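Local coordinates for uncharacterized conserved protein YndB, AHSA1/START domain (Micromonospora chersina, PDB 6V04) that is of unknown function but belongs to the START/Bet v1-like proteins and is involved in dynemicin biosynthesis, perhaps as a cyclase/aromatase or ligand-binding protein, at residues Val24-Thr32 with His70-Leu78; Trp162-Trp173 with Val227-Leu238. All blocks are in the same frame, centred on the assembly; numbering follows the deposited sequence. Where two conformers were deposited one is given.

Contact 1 (Val24-Thr32 with His70-Leu78); sequences VDEVWEAVT and HVEPRDRLL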
loop_
_atom_site.group_PDB
_atom_site.type_symbol
_atom_site.label_atom_id
_atom_site.label_comp_id
_atom_site.label_asym_id
_atom_site.label_seq_id
_atom_site.Cartn_x
_atom_site.Cartn_y
_atom_site.Cartn_z
ATOM N N VAL A 24 11.526 3.632 -27.346
ATOM C CA VAL A 24 12.048 3.904 -26.008
ATOM C C VAL A 24 11.732 5.332 -25.586
ATOM O O VAL A 24 11.444 5.598 -24.415
ATOM C CB VAL A 24 13.561 3.623 -25.957
ATOM C CG1 VAL A 24 14.176 4.180 -24.677
ATOM C CG2 VAL A 24 13.822 2.135 -26.052
ATOM N N ASP A 25 11.802 6.275 -26.526
ATOM C CA ASP A 25 11.570 7.669 -26.172
ATOM C C ASP A 25 10.140 7.878 -25.688
ATOM O O ASP A 25 9.903 8.607 -24.716
ATOM C CB ASP A 25 11.881 8.562 -27.373
ATOM C CG ASP A 25 11.973 10.029 -27.004
ATOM O OD1 ASP A 25 10.923 10.637 -26.703
ATOM O OD2 ASP A 25 13.099 10.572 -27.001
ATOM N N GLU A 26 9.174 7.217 -26.332
ATOM C CA GLU A 26 7.781 7.342 -25.911
ATOM C C GLU A 26 7.562 6.710 -24.542
ATOM O O GLU A 26 6.895 7.294 -23.677
ATOM C CB GLU A 26 6.866 6.700 -26.954
ATOM C CG GLU A 26 5.387 6.811 -26.626
ATOM C CD GLU A 26 4.494 6.176 -27.676
ATOM O OE1 GLU A 26 3.273 6.043 -27.418
ATOM O OE2 GLU A 26 5.011 5.815 -28.756
ATOM N N VAL A 27 8.131 5.521 -24.318
ATOM C CA VAL A 27 7.983 4.873 -23.023
ATOM C C VAL A 27 8.617 5.723 -21.934
ATOM O O VAL A 27 8.071 5.856 -20.834
ATOM C CB VAL A 27 8.590 3.458 -23.049
ATOM C CG1 VAL A 27 8.438 2.787 -21.686
ATOM C CG2 VAL A 27 7.958 2.614 -24.151
ATOM N N TRP A 28 9.795 6.289 -22.210
ATOM C CA TRP A 28 10.465 7.121 -21.215
ATOM C C TRP A 28 9.590 8.297 -20.792
ATOM O O TRP A 28 9.492 8.611 -19.600
ATOM C CB TRP A 28 11.796 7.629 -21.759
ATOM C CG TRP A 28 12.500 8.482 -20.765
ATOM C CD1 TRP A 28 12.667 9.832 -20.812
ATOM C CD2 TRP A 28 13.119 8.042 -19.551
ATOM N NE1 TRP A 28 13.359 10.264 -19.704
ATOM C CE2 TRP A 28 13.647 9.185 -18.914
ATOM C CE3 TRP A 28 13.291 6.792 -18.947
ATOM C CZ2 TRP A 28 14.341 9.113 -17.707
ATOM C CZ3 TRP A 28 13.975 6.727 -17.742
ATOM C CH2 TRP A 28 14.491 7.880 -17.139
ATOM N N GLU A 29 8.985 8.994 -21.759
ATOM C CA GLU A 29 8.073 10.082 -21.412
ATOM C C GLU A 29 6.915 9.569 -20.572
ATOM O O GLU A 29 6.528 10.203 -19.584
ATOM C CB GLU A 29 7.555 10.770 -22.676
ATOM C CG GLU A 29 8.603 11.584 -23.402
ATOM C CD GLU A 29 9.255 12.628 -22.513
ATOM O OE1 GLU A 29 8.520 13.401 -21.858
ATOM O OE2 GLU A 29 10.503 12.661 -22.458
ATOM N N ALA A 30 6.373 8.402 -20.927
ATOM C CA ALA A 30 5.198 7.890 -20.229
ATOM C C ALA A 30 5.502 7.520 -18.785
ATOM O O ALA A 30 4.590 7.526 -17.948
ATOM C CB ALA A 30 4.626 6.684 -20.976
ATOM N N VAL A 31 6.754 7.176 -18.463
ATOM C CA VAL A 31 7.097 6.814 -17.090
ATOM C C VAL A 31 7.774 7.943 -16.319
ATOM O O VAL A 31 8.117 7.740 -15.147
ATOM C CB VAL A 31 7.972 5.541 -17.034
ATOM C CG1 VAL A 31 7.305 4.414 -17.781
ATOM C CG2 VAL A 31 9.382 5.799 -17.571
ATOM N N THR A 32 7.941 9.145 -16.915
ATOM C CA THR A 32 8.558 10.279 -16.216
ATOM C C THR A 32 7.718 11.551 -16.200
ATOM O O THR A 32 7.729 12.261 -15.192
ATOM C CB THR A 32 9.930 10.622 -16.821
ATOM O OG1 THR A 32 9.810 10.880 -18.232
ATOM C CG2 THR A 32 10.923 9.497 -16.556
ATOM N N HIS A 70 18.790 7.998 -8.943
ATOM C CA HIS A 70 19.297 8.417 -10.231
ATOM C C HIS A 70 18.236 8.339 -11.307
ATOM O O HIS A 70 17.443 7.397 -11.361
ATOM C CB HIS A 70 20.508 7.598 -10.671
ATOM C CG HIS A 70 21.372 8.341 -11.630
ATOM N ND1 HIS A 70 22.111 9.442 -11.250
ATOM C CD2 HIS A 70 21.559 8.201 -12.960
ATOM C CE1 HIS A 70 22.739 9.928 -12.301
ATOM N NE2 HIS A 70 22.416 9.197 -13.352
ATOM N N VAL A 71 18.274 9.345 -12.172
ATOM C CA VAL A 71 17.431 9.460 -13.349
ATOM C C VAL A 71 18.381 9.529 -14.541
ATOM O O VAL A 71 19.105 10.522 -14.712
ATOM C CB VAL A 71 16.522 10.694 -13.280
ATOM C CG1 VAL A 71 15.672 10.813 -14.542
ATOM C CG2 VAL A 71 15.661 10.635 -12.030
ATOM N N GLU A 72 18.417 8.466 -15.338
ATOM C CA GLU A 72 19.235 8.462 -16.545
ATOM C C GLU A 72 18.322 8.478 -17.761
ATOM O O GLU A 72 17.691 7.454 -18.070
ATOM C CB GLU A 72 20.161 7.247 -16.588
ATOM C CG GLU A 72 21.184 7.324 -17.711
ATOM C CD GLU A 72 22.047 8.575 -17.637
ATOM O OE1 GLU A 72 22.618 8.852 -16.559
ATOM O OE2 GLU A 72 22.141 9.292 -18.655
ATOM N N PRO A 73 18.216 9.603 -18.467
ATOM C CA PRO A 73 17.231 9.731 -19.550
ATOM C C PRO A 73 17.228 8.584 -20.554
ATOM O O PRO A 73 18.265 8.160 -21.055
ATOM C CB PRO A 73 17.625 11.058 -20.206
ATOM C CG PRO A 73 18.157 11.857 -19.060
ATOM C CD PRO A 73 18.915 10.874 -18.214
ATOM N N ARG A 74 16.020 8.094 -20.845
ATOM C CA ARG A 74 15.774 7.012 -21.801
ATOM C C ARG A 74 16.506 5.725 -21.423
ATOM O O ARG A 74 16.758 4.870 -22.273
ATOM C CB ARG A 74 16.130 7.454 -23.218
ATOM C CG ARG A 74 15.263 8.610 -23.707
ATOM C CD ARG A 74 15.758 9.193 -25.019
ATOM N NE ARG A 74 17.111 9.728 -24.894
ATOM C CZ ARG A 74 17.406 10.903 -24.345
ATOM N NH1 ARG A 74 16.444 11.678 -23.861
ATOM N NH2 ARG A 74 18.670 11.302 -24.275
ATOM N N ASP A 75 16.801 5.565 -20.134
ATOM C CA ASP A 75 17.549 4.413 -19.655
ATOM C C ASP A 75 16.916 3.845 -18.388
ATOM O O ASP A 75 16.351 2.744 -18.418
ATOM C CB ASP A 75 19.005 4.818 -19.427
ATOM C CG ASP A 75 19.871 3.672 -18.959
ATOM O OD1 ASP A 75 19.337 2.597 -18.623
ATOM O OD2 ASP A 75 21.103 3.853 -18.939
ATOM N N ARG A 76 16.991 4.559 -17.268
ATOM C CA ARG A 76 16.438 3.966 -16.059
ATOM C C ARG A 76 16.187 5.007 -14.978
ATOM O O ARG A 76 16.729 6.116 -14.994
ATOM C CB ARG A 76 17.355 2.871 -15.519
ATOM C CG ARG A 76 18.595 3.402 -14.867
ATOM C CD ARG A 76 19.603 2.281 -14.692
ATOM N NE ARG A 76 20.100 1.849 -15.988
ATOM C CZ ARG A 76 20.850 0.773 -16.181
ATOM N NH1 ARG A 76 21.181 0.004 -15.157
ATOM N NH2 ARG A 76 21.255 0.466 -17.403
ATOM N N LEU A 77 15.305 4.622 -14.058
ATOM C CA LEU A 77 15.024 5.340 -12.829
ATOM C C LEU A 77 15.373 4.425 -11.670
ATOM O O LEU A 77 14.911 3.283 -11.635
ATOM C CB LEU A 77 13.542 5.721 -12.744
ATOM C CG LEU A 77 13.015 6.643 -13.837
ATOM C CD1 LEU A 77 11.499 6.551 -13.911
ATOM C CD2 LEU A 77 13.442 8.060 -13.546
ATOM N N LEU A 78 16.174 4.919 -10.731
ATOM C CA LEU A 78 16.520 4.182 -9.523
ATOM C C LEU A 78 16.099 5.014 -8.325
ATOM O O LEU A 78 16.543 6.159 -8.180
ATOM C CB LEU A 78 18.017 3.891 -9.465
ATOM C CG LEU A 78 18.521 3.151 -10.694
ATOM C CD1 LEU A 78 20.029 3.000 -10.627
ATOM C CD2 LEU A 78 17.870 1.797 -10.796
#
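Trp-28 reaches out from helix 24-32 and lays its indole flat against the turn that joins two strands of the sheet. The backbone N of Arg-74 sits over the centre of the ring, 3.2 Å from Trp-28 CD2, while CA of Pro-73 and N of Asp-75 lie over the rim of the same face. From the opposite face comes the methyl CG2 of Thr-32, four residues on, sandwiching the indole. Thr-32 is itself fixed by a 2.7 Å hydrogen bond from its OG1 to the carbonyl O of Trp-28. With CG anti to the backbone N (chi1 180°), the indole leaves the helix on the side of the turn, and its benzo end runs in toward the strands. There Val-71 CG1 meets the ring edge in plane, 3.8 Å from CZ2, and Leu-77 brings CD2 to 3.7 Å from CH2. The other branch of Leu-77, CD1, lies 4.0 Å from CG2 of Thr-32. Arg-74 crosses Trp-28 at about a right angle, its CG near the five-membered ring, and then runs beside the poorly ordered Asp-25, at most a loose electrostatic neighbour, with Asp-25 OD2 4.6 Å from Arg-74 NE. No hydrogen bond links the segments. A classic beta bulge sets Asp-75 and Arg-76 together against Glu-72. Packed on the hairpin of strands 63-72 and 76-83, helix 24-32 is the first of the two short helices, with 34-40, that lie between the first and second strands of the START/Bet v1-like helix-grip fold.

Contact 2 (Trp162-Trp173 with Val227-Leu238); sequences WHPLREETVVDW and VRTEPGERGRTL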
loop_
_atom_site.group_PDB
_atom_site.type_symbol
_atom_site.label_atom_id
_atom_site.label_comp_id
_atom_site.label_asym_id
_atom_site.label_seq_id
_atom_site.Cartn_x
_atom_site.Cartn_y
_atom_site.Cartn_z
ATOM N N TRP A 162 7.982 -4.400 24.129
ATOM C CA TRP A 162 6.595 -4.112 23.783
ATOM C C TRP A 162 6.240 -4.856 22.509
ATOM O O TRP A 162 6.997 -4.821 21.534
ATOM C CB TRP A 162 6.375 -2.607 23.584
ATOM C CG TRP A 162 4.934 -2.196 23.314
ATOM C CD1 TRP A 162 3.980 -1.885 24.243
ATOM C CD2 TRP A 162 4.303 -2.034 22.031
ATOM N NE1 TRP A 162 2.797 -1.548 23.625
ATOM C CE2 TRP A 162 2.968 -1.624 22.267
ATOM C CE3 TRP A 162 4.734 -2.187 20.709
ATOM C CZ2 TRP A 162 2.064 -1.385 21.231
ATOM C CZ3 TRP A 162 3.828 -1.942 19.683
ATOM C CH2 TRP A 162 2.508 -1.545 19.953
ATOM N N HIS A 163 5.083 -5.518 22.513
ATOM C CA HIS A 163 4.560 -6.184 21.333
ATOM C C HIS A 163 3.134 -5.706 21.084
ATOM O O HIS A 163 2.372 -5.540 22.043
ATOM C CB HIS A 163 4.598 -7.714 21.529
ATOM C CG HIS A 163 4.399 -8.496 20.268
ATOM N ND1 HIS A 163 3.199 -8.531 19.592
ATOM C CD2 HIS A 163 5.238 -9.308 19.582
ATOM C CE1 HIS A 163 3.317 -9.297 18.523
ATOM N NE2 HIS A 163 4.545 -9.787 18.498
ATOM N N PRO A 164 2.747 -5.483 19.822
ATOM C CA PRO A 164 1.427 -4.883 19.543
ATOM C C PRO A 164 0.244 -5.825 19.737
ATOM O O PRO A 164 -0.898 -5.342 19.782
ATOM C CB PRO A 164 1.542 -4.456 18.071
ATOM C CG PRO A 164 2.583 -5.396 17.512
ATOM C CD PRO A 164 3.578 -5.534 18.601
ATOM N N LEU A 165 0.457 -7.140 19.810
ATOM C CA LEU A 165 -0.648 -8.087 19.816
ATOM C C LEU A 165 -0.799 -8.748 21.178
ATOM O O LEU A 165 -0.656 -9.971 21.330
ATOM C CB LEU A 165 -0.481 -9.128 18.701
ATOM C CG LEU A 165 -0.480 -8.517 17.297
ATOM C CD1 LEU A 165 -0.418 -9.613 16.235
ATOM C CD2 LEU A 165 -1.717 -7.629 17.087
ATOM N N ARG A 166 -1.112 -7.933 22.183
ATOM C CA ARG A 166 -1.408 -8.388 23.531
ATOM C C ARG A 166 -2.688 -7.712 23.985
ATOM O O ARG A 166 -2.952 -6.565 23.615
ATOM C CB ARG A 166 -0.300 -8.042 24.505
ATOM C CG ARG A 166 1.054 -8.668 24.173
ATOM C CD ARG A 166 2.123 -8.047 25.032
ATOM N NE ARG A 166 3.445 -8.637 24.800
ATOM C CZ ARG A 166 4.586 -8.022 25.076
ATOM N NH1 ARG A 166 4.578 -6.804 25.604
ATOM N NH2 ARG A 166 5.739 -8.630 24.822
ATOM N N GLU A 167 -3.478 -8.413 24.799
ATOM C CA GLU A 167 -4.710 -7.779 25.253
ATOM C C GLU A 167 -4.403 -6.460 25.938
ATOM O O GLU A 167 -5.167 -5.494 25.804
ATOM C CB GLU A 167 -5.487 -8.706 26.186
ATOM C CG GLU A 167 -6.331 -9.758 25.458
ATOM C CD GLU A 167 -7.424 -9.159 24.566
ATOM O OE1 GLU A 167 -7.634 -7.925 24.597
ATOM O OE2 GLU A 167 -8.078 -9.933 23.830
ATOM N N GLU A 168 -3.271 -6.383 26.632
ATOM C CA GLU A 168 -2.905 -5.197 27.386
ATOM C C GLU A 168 -2.152 -4.153 26.562
ATOM O O GLU A 168 -1.825 -3.094 27.108
ATOM C CB GLU A 168 -2.074 -5.595 28.614
ATOM C CG GLU A 168 -0.647 -6.064 28.344
ATOM C CD GLU A 168 -0.521 -7.566 28.152
ATOM O OE1 GLU A 168 -1.544 -8.245 27.903
ATOM O OE2 GLU A 168 0.619 -8.071 28.267
ATOM N N THR A 169 -1.870 -4.404 25.274
ATOM C CA THR A 169 -1.245 -3.390 24.422
ATOM C C THR A 169 -2.077 -2.949 23.223
ATOM O O THR A 169 -1.738 -1.928 22.615
ATOM C CB THR A 169 0.119 -3.869 23.885
ATOM O OG1 THR A 169 -0.051 -5.058 23.102
ATOM C CG2 THR A 169 1.089 -4.142 25.026
ATOM N N VAL A 170 -3.134 -3.675 22.840
ATOM C CA VAL A 170 -3.835 -3.306 21.611
ATOM C C VAL A 170 -4.426 -1.904 21.702
ATOM O O VAL A 170 -4.459 -1.182 20.700
ATOM C CB VAL A 170 -4.914 -4.350 21.254
ATOM C CG1 VAL A 170 -4.264 -5.612 20.694
ATOM C CG2 VAL A 170 -5.811 -4.655 22.450
ATOM N N VAL A 171 -4.880 -1.481 22.888
ATOM C CA VAL A 171 -5.465 -0.143 22.989
ATOM C C VAL A 171 -4.391 0.936 22.880
ATOM O O VAL A 171 -4.710 2.104 22.625
ATOM C CB VAL A 171 -6.267 0.007 24.292
ATOM C CG1 VAL A 171 -6.846 1.412 24.395
ATOM C CG2 VAL A 171 -7.389 -1.032 24.353
ATOM N N ASP A 172 -3.119 0.565 23.047
ATOM C CA ASP A 172 -2.025 1.517 22.889
ATOM C C ASP A 172 -1.940 2.071 21.471
ATOM O O ASP A 172 -1.459 3.193 21.277
ATOM C CB ASP A 172 -0.681 0.862 23.232
ATOM C CG ASP A 172 -0.535 0.496 24.714
ATOM O OD1 ASP A 172 -1.300 0.998 25.564
ATOM O OD2 ASP A 172 0.388 -0.294 25.038
ATOM N N TRP A 173 -2.354 1.301 20.463
ATOM C CA TRP A 173 -2.137 1.714 19.079
ATOM C C TRP A 173 -3.351 1.567 18.164
ATOM O O TRP A 173 -3.374 2.205 17.097
ATOM C CB TRP A 173 -0.945 0.944 18.479
ATOM C CG TRP A 173 -1.182 -0.517 18.250
ATOM C CD1 TRP A 173 -1.161 -1.519 19.188
ATOM C CD2 TRP A 173 -1.482 -1.142 17.004
ATOM N NE1 TRP A 173 -1.438 -2.724 18.596
ATOM C CE2 TRP A 173 -1.643 -2.521 17.256
ATOM C CE3 TRP A 173 -1.636 -0.669 15.689
ATOM C CZ2 TRP A 173 -1.944 -3.430 16.246
ATOM C CZ3 TRP A 173 -1.928 -1.571 14.696
ATOM C CH2 TRP A 173 -2.078 -2.940 14.978
ATOM N N VAL A 227 -4.613 -8.732 11.417
ATOM C CA VAL A 227 -3.362 -8.116 11.841
ATOM C C VAL A 227 -2.425 -9.241 12.267
ATOM O O VAL A 227 -2.839 -10.164 12.976
ATOM C CB VAL A 227 -3.593 -7.134 13.003
ATOM C CG1 VAL A 227 -2.284 -6.476 13.433
ATOM C CG2 VAL A 227 -4.612 -6.082 12.618
ATOM N N ARG A 228 -1.175 -9.179 11.830
ATOM C CA ARG A 228 -0.225 -10.232 12.144
ATOM C C ARG A 228 1.136 -9.620 12.409
ATOM O O ARG A 228 1.449 -8.533 11.926
ATOM C CB ARG A 228 -0.133 -11.252 11.002
ATOM C CG ARG A 228 -1.483 -11.663 10.447
ATOM C CD ARG A 228 -1.471 -13.045 9.816
ATOM N NE ARG A 228 -2.628 -13.241 8.944
ATOM C CZ ARG A 228 -3.888 -13.323 9.366
ATOM N NH1 ARG A 228 -4.179 -13.219 10.658
ATOM N NH2 ARG A 228 -4.868 -13.499 8.490
ATOM N N THR A 229 1.947 -10.334 13.179
ATOM C CA THR A 229 3.349 -9.987 13.339
ATOM C C THR A 229 4.203 -11.164 12.889
ATOM O O THR A 229 3.877 -12.323 13.152
ATOM C CB THR A 229 3.671 -9.603 14.789
ATOM O OG1 THR A 229 3.169 -10.606 15.679
ATOM C CG2 THR A 229 3.069 -8.268 15.126
ATOM N N GLU A 230 5.270 -10.857 12.161
ATOM C CA GLU A 230 6.210 -11.862 11.687
ATOM C C GLU A 230 7.591 -11.497 12.210
ATOM O O GLU A 230 8.073 -10.385 11.929
ATOM C CB GLU A 230 6.222 -11.945 10.159
ATOM C CG GLU A 230 7.256 -12.926 9.643
ATOM C CD GLU A 230 7.036 -13.345 8.201
ATOM O OE1 GLU A 230 5.881 -13.300 7.728
ATOM O OE2 GLU A 230 8.026 -13.723 7.539
ATOM N N PRO A 231 8.268 -12.365 12.953
ATOM C CA PRO A 231 9.583 -11.999 13.479
ATOM C C PRO A 231 10.656 -12.069 12.409
ATOM O O PRO A 231 10.549 -12.813 11.430
ATOM C CB PRO A 231 9.829 -13.033 14.584
ATOM C CG PRO A 231 8.960 -14.186 14.247
ATOM C CD PRO A 231 7.807 -13.677 13.443
ATOM N N GLY A 232 11.696 -11.265 12.610
ATOM C CA GLY A 232 12.829 -11.256 11.705
ATOM C C GLY A 232 14.041 -10.627 12.349
ATOM O O GLY A 232 13.935 -9.902 13.342
ATOM N N GLU A 233 15.214 -10.935 11.784
ATOM C CA GLU A 233 16.441 -10.276 12.228
ATOM C C GLU A 233 16.329 -8.765 12.107
ATOM O O GLU A 233 16.877 -8.032 12.937
ATOM C CB GLU A 233 17.647 -10.767 11.415
ATOM C CG GLU A 233 18.035 -12.213 11.650
ATOM C CD GLU A 233 19.252 -12.621 10.836
ATOM O OE1 GLU A 233 19.969 -11.721 10.347
ATOM O OE2 GLU A 233 19.491 -13.839 10.688
ATOM N N ARG A 234 15.614 -8.284 11.091
ATOM C CA ARG A 234 15.477 -6.852 10.861
ATOM C C ARG A 234 14.543 -6.183 11.859
ATOM O O ARG A 234 14.494 -4.947 11.891
ATOM C CB ARG A 234 14.951 -6.594 9.451
ATOM C CG ARG A 234 13.445 -6.896 9.274
ATOM C CD ARG A 234 13.015 -6.702 7.834
ATOM N NE ARG A 234 11.564 -6.805 7.674
ATOM C CZ ARG A 234 10.911 -6.521 6.554
ATOM N NH1 ARG A 234 11.565 -6.106 5.475
ATOM N NH2 ARG A 234 9.580 -6.621 6.513
ATOM N N GLY A 235 13.798 -6.961 12.636
ATOM C CA GLY A 235 12.692 -6.478 13.442
ATOM C C GLY A 235 11.440 -7.289 13.188
ATOM O O GLY A 235 11.411 -8.196 12.359
ATOM N N ARG A 236 10.380 -6.945 13.930
ATOM C CA ARG A 236 9.092 -7.613 13.804
ATOM C C ARG A 236 8.246 -6.830 12.818
ATOM O O ARG A 236 8.052 -5.625 12.992
ATOM C CB ARG A 236 8.355 -7.697 15.144
ATOM C CG ARG A 236 8.824 -8.831 16.032
ATOM C CD ARG A 236 7.877 -9.036 17.202
ATOM N NE ARG A 236 8.237 -8.209 18.348
ATOM C CZ ARG A 236 9.185 -8.527 19.223
ATOM N NH1 ARG A 236 9.880 -9.648 19.080
ATOM N NH2 ARG A 236 9.445 -7.717 20.238
ATOM N N THR A 237 7.746 -7.501 11.788
ATOM C CA THR A 237 6.902 -6.821 10.814
ATOM C C THR A 237 5.456 -6.920 11.269
ATOM O O THR A 237 4.898 -8.017 11.370
ATOM C CB THR A 237 7.063 -7.407 9.414
ATOM O OG1 THR A 237 8.418 -7.257 8.991
ATOM C CG2 THR A 237 6.150 -6.689 8.431
ATOM N N LEU A 238 4.858 -5.767 11.566
ATOM C CA LEU A 238 3.448 -5.662 11.896
ATOM C C LEU A 238 2.696 -5.330 10.619
ATOM O O LEU A 238 2.976 -4.309 9.988
ATOM C CB LEU A 238 3.256 -4.571 12.937
ATOM C CG LEU A 238 1.813 -4.182 13.216
ATOM C CD1 LEU A 238 1.059 -5.343 13.823
ATOM C CD2 LEU A 238 1.766 -2.964 14.135
#
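His-163 holds CG anti to its backbone N (chi1 -166°), which sends the imidazole out to strands 227-230 and 236-238, where Thr-229 and Arg-236 meet it. Thr-229 places OG1 between its own backbone N and carbonyl carbon, which turns the hydroxyl to the ring edge, in plane and 3.1 Å from His-163 CE1. On the neighbouring strand Arg-236 bends at chi3 and passes the imidazole obliquely, its NE 3.4 Å from His-163 CD2 and the guanidinium plane 28° from that of the ring. The imidazole is steadied from its own segment: Leu-165 N gives a nearly straight bond to ND1 (3.1 Å, 166°), in the ring plane. Were His-163 replaced by alanine, Leu-165 N would probably lose this acceptor and a gap would be likely to open between Thr-229 and the Arg-236 side chain.

Deeper in, the contact is apolar. Pro-164 CG meets the methyl CG2 of Thr-229 head-on, and Pro-164 slides past Leu-238 in the opposite direction. Leu-165 and Trp-173 converge on one methyl, Val-227 CG1: Leu-165 CD2 lies 3.9 Å away, and the indole offers its edge. Leu-238 CD2 stands over the face of the six-membered ring of Trp-173, 4.1 Å from the centroid, a CH-pi contact. At its other end the indole donates from NE1 to Pro-164 O at 2.9 Å, so the buried N-H is satisfied, and this bond together with the methyls of Leu-238 and Val-227 holds the ring against turning. Ala-273 of helix 252-277 also touches Leu-238. The segment 162-173, a loop ending in a weakly bonded helical turn, thus packs on two neighbouring strands of an antiparallel sheet whose seven-strand order, with the long C-terminal helix, matches the START/Bet v1-like helix-grip fold.

In the fold
Contact 1 and contact 2 belong to successive halves of the chain, and contact 1 closes before contact 2 opens. Each half has its own seven-stranded antiparallel sheet, and both sheets have the strand order 1-7-6-5-4-3-2. The resemblance is consistent with two helix-grip units in tandem. The contacts do not occupy equivalent places: 24-32 meets the hairpin between the fourth and fifth strands of its sheet, 162-173 the hairpin between the sixth and seventh. Their centres are 40 Å apart on opposite sides of the chain's centre, with nearest atoms about 18 Å apart. Both lie away from the magnesium-binding residue Gln-149.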